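Suppressor of fused homolog (Drosophila melanogaster, PDB 6LPH) probably binds and sequesters transcription factors of the Hedgehog pathway, and is seen here, as its N-terminal part, in complex with a peptide of the kinase Fused. Local coordinates at residues P33-V38 with S56-P61. Residues are numbered along the deposited sequence; the frame is centred on the assembly and turned at random.
Sequences PNPLQV and SMYNYP
The side-chain amide of Q37 meets the hydroxyl of S56, with NE2 donating to OG at 2.8 Å. The N-H...O angle of 156° and the position of OG, 15° out of the amide plane, indicate a well-directed bond. Q37 and S56 form an antiparallel non-hydrogen-bonded pair, and their side chains share the face of the sheet that also carries F77. One residue along, the backbone N of M57 donates to the carbonyl O of L36 (3.1 Å). The return bond is replaced by a water, which accepts from L36 N and donates to M57 O, consistent with strands that diverge from strict antiparallel.

On the opposite face M57 bends at its last torsion, which swings its CE back to L36 CB (3.7 Å) and to V38 CG2, a purely apolar contact. Ahead of the strand, P35 lies over one face of the Y58 ring: its CB is 4.0 Å from the ring centroid and 21° off the normal, a CH-pi contact, while its CG reaches Y58 OH at 3.4 Å. Y29 stacks on the Y58 ring as well.

Strand 36-40 is the outermost on this side of the chain's own sheet, and 54-60 joins it to 71-77. Beyond it the bound peptide adds an antiparallel strand along L36, Q37 and V38, and Q37 OE1 bonds a polar side chain of that peptide. The Q37 amide therefore bridges S56 and the ligand, which would favour one orientation of the amide, NE2 toward S56 OG and OE1 toward the peptide.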
# COMPACT_ATOMS: atom_id res chain seq x y z
N PRO A 33 -17.25 7.10 4.68
CA PRO A 33 -16.79 8.47 4.91
C PRO A 33 -15.79 8.61 6.08
O PRO A 33 -15.12 9.63 6.19
CB PRO A 33 -18.10 9.23 5.21
CG PRO A 33 -19.02 8.18 5.80
CD PRO A 33 -18.67 6.91 5.07
N ASN A 34 -15.70 7.60 6.95
CA ASN A 34 -14.88 7.74 8.16
C ASN A 34 -14.09 6.45 8.43
O ASN A 34 -14.35 5.75 9.41
CB ASN A 34 -15.77 8.17 9.35
CG ASN A 34 -14.97 8.54 10.59
OD1 ASN A 34 -13.81 8.97 10.53
ND2 ASN A 34 -15.59 8.37 11.75
N PRO A 35 -13.11 6.16 7.55
CA PRO A 35 -12.33 4.93 7.68
C PRO A 35 -11.42 5.01 8.90
O PRO A 35 -11.11 6.12 9.39
CB PRO A 35 -11.47 4.92 6.41
CG PRO A 35 -11.31 6.39 6.06
CD PRO A 35 -12.64 6.99 6.42
N LEU A 36 -11.04 3.84 9.42
CA LEU A 36 -9.93 3.74 10.34
C LEU A 36 -8.65 4.27 9.69
O LEU A 36 -8.42 4.03 8.51
CB LEU A 36 -9.70 2.27 10.68
CG LEU A 36 -10.17 1.56 11.95
CD1 LEU A 36 -11.05 2.39 12.87
CD2 LEU A 36 -10.76 0.21 11.62
N GLN A 37 -7.83 4.95 10.48
CA GLN A 37 -6.47 5.29 10.07
C GLN A 37 -5.46 4.81 11.08
O GLN A 37 -5.71 4.83 12.28
CB GLN A 37 -6.30 6.78 9.90
CG GLN A 37 -7.25 7.40 8.88
CD GLN A 37 -6.83 8.80 8.50
OE1 GLN A 37 -6.81 9.74 9.33
NE2 GLN A 37 -6.49 8.96 7.24
N VAL A 38 -4.30 4.39 10.60
CA VAL A 38 -3.13 4.26 11.46
C VAL A 38 -2.46 5.63 11.43
O VAL A 38 -2.08 6.13 10.37
CB VAL A 38 -2.18 3.12 11.01
CG1 VAL A 38 -0.93 3.08 11.88
CG2 VAL A 38 -2.88 1.77 11.11
N SER A 56 -4.79 5.38 5.66
CA SER A 56 -6.21 5.01 5.68
C SER A 56 -6.37 3.55 5.31
O SER A 56 -5.64 3.02 4.48
CB SER A 56 -7.01 5.84 4.68
OG SER A 56 -7.19 7.15 5.17
N MET A 57 -7.40 2.91 5.86
CA MET A 57 -7.68 1.49 5.55
C MET A 57 -9.13 1.37 5.14
O MET A 57 -10.01 1.83 5.88
CB MET A 57 -7.40 0.64 6.80
CG MET A 57 -6.01 0.90 7.40
SD MET A 57 -5.60 -0.33 8.67
CE MET A 57 -6.59 0.31 10.02
N TYR A 58 -9.39 0.80 3.96
CA TYR A 58 -10.76 0.64 3.50
C TYR A 58 -11.05 -0.83 3.23
O TYR A 58 -10.15 -1.59 2.91
CB TYR A 58 -10.98 1.42 2.19
CG TYR A 58 -11.02 2.91 2.33
CD1 TYR A 58 -9.85 3.70 2.17
CD2 TYR A 58 -12.22 3.56 2.63
CE1 TYR A 58 -9.89 5.08 2.31
CE2 TYR A 58 -12.28 4.96 2.73
CZ TYR A 58 -11.12 5.71 2.57
OH TYR A 58 -11.19 7.08 2.71
N ASN A 59 -12.32 -1.21 3.35
CA ASN A 59 -12.79 -2.49 2.86
C ASN A 59 -13.26 -2.33 1.44
O ASN A 59 -14.02 -1.40 1.14
CB ASN A 59 -13.99 -3.00 3.68
CG ASN A 59 -14.45 -4.38 3.22
OD1 ASN A 59 -13.73 -5.35 3.35
ND2 ASN A 59 -15.65 -4.46 2.65
N TYR A 60 -12.82 -3.22 0.56
CA TYR A 60 -13.37 -3.26 -0.80
C TYR A 60 -14.10 -4.60 -1.01
O TYR A 60 -13.45 -5.64 -1.01
CB TYR A 60 -12.29 -3.04 -1.88
CG TYR A 60 -12.96 -2.85 -3.23
CD1 TYR A 60 -13.04 -3.90 -4.15
CD2 TYR A 60 -13.57 -1.61 -3.56
CE1 TYR A 60 -13.73 -3.71 -5.38
CE2 TYR A 60 -14.25 -1.43 -4.76
CZ TYR A 60 -14.32 -2.48 -5.67
OH TYR A 60 -15.00 -2.30 -6.87
N PRO A 61 -15.44 -4.57 -1.20
CA PRO A 61 -16.19 -5.82 -1.31
C PRO A 61 -15.81 -6.70 -2.51
O PRO A 61 -16.03 -7.92 -2.47
CB PRO A 61 -17.67 -5.33 -1.45
CG PRO A 61 -17.69 -3.98 -0.80
CD PRO A 61 -16.34 -3.39 -1.20
O HOH W 1 -11.74 1.32 7.95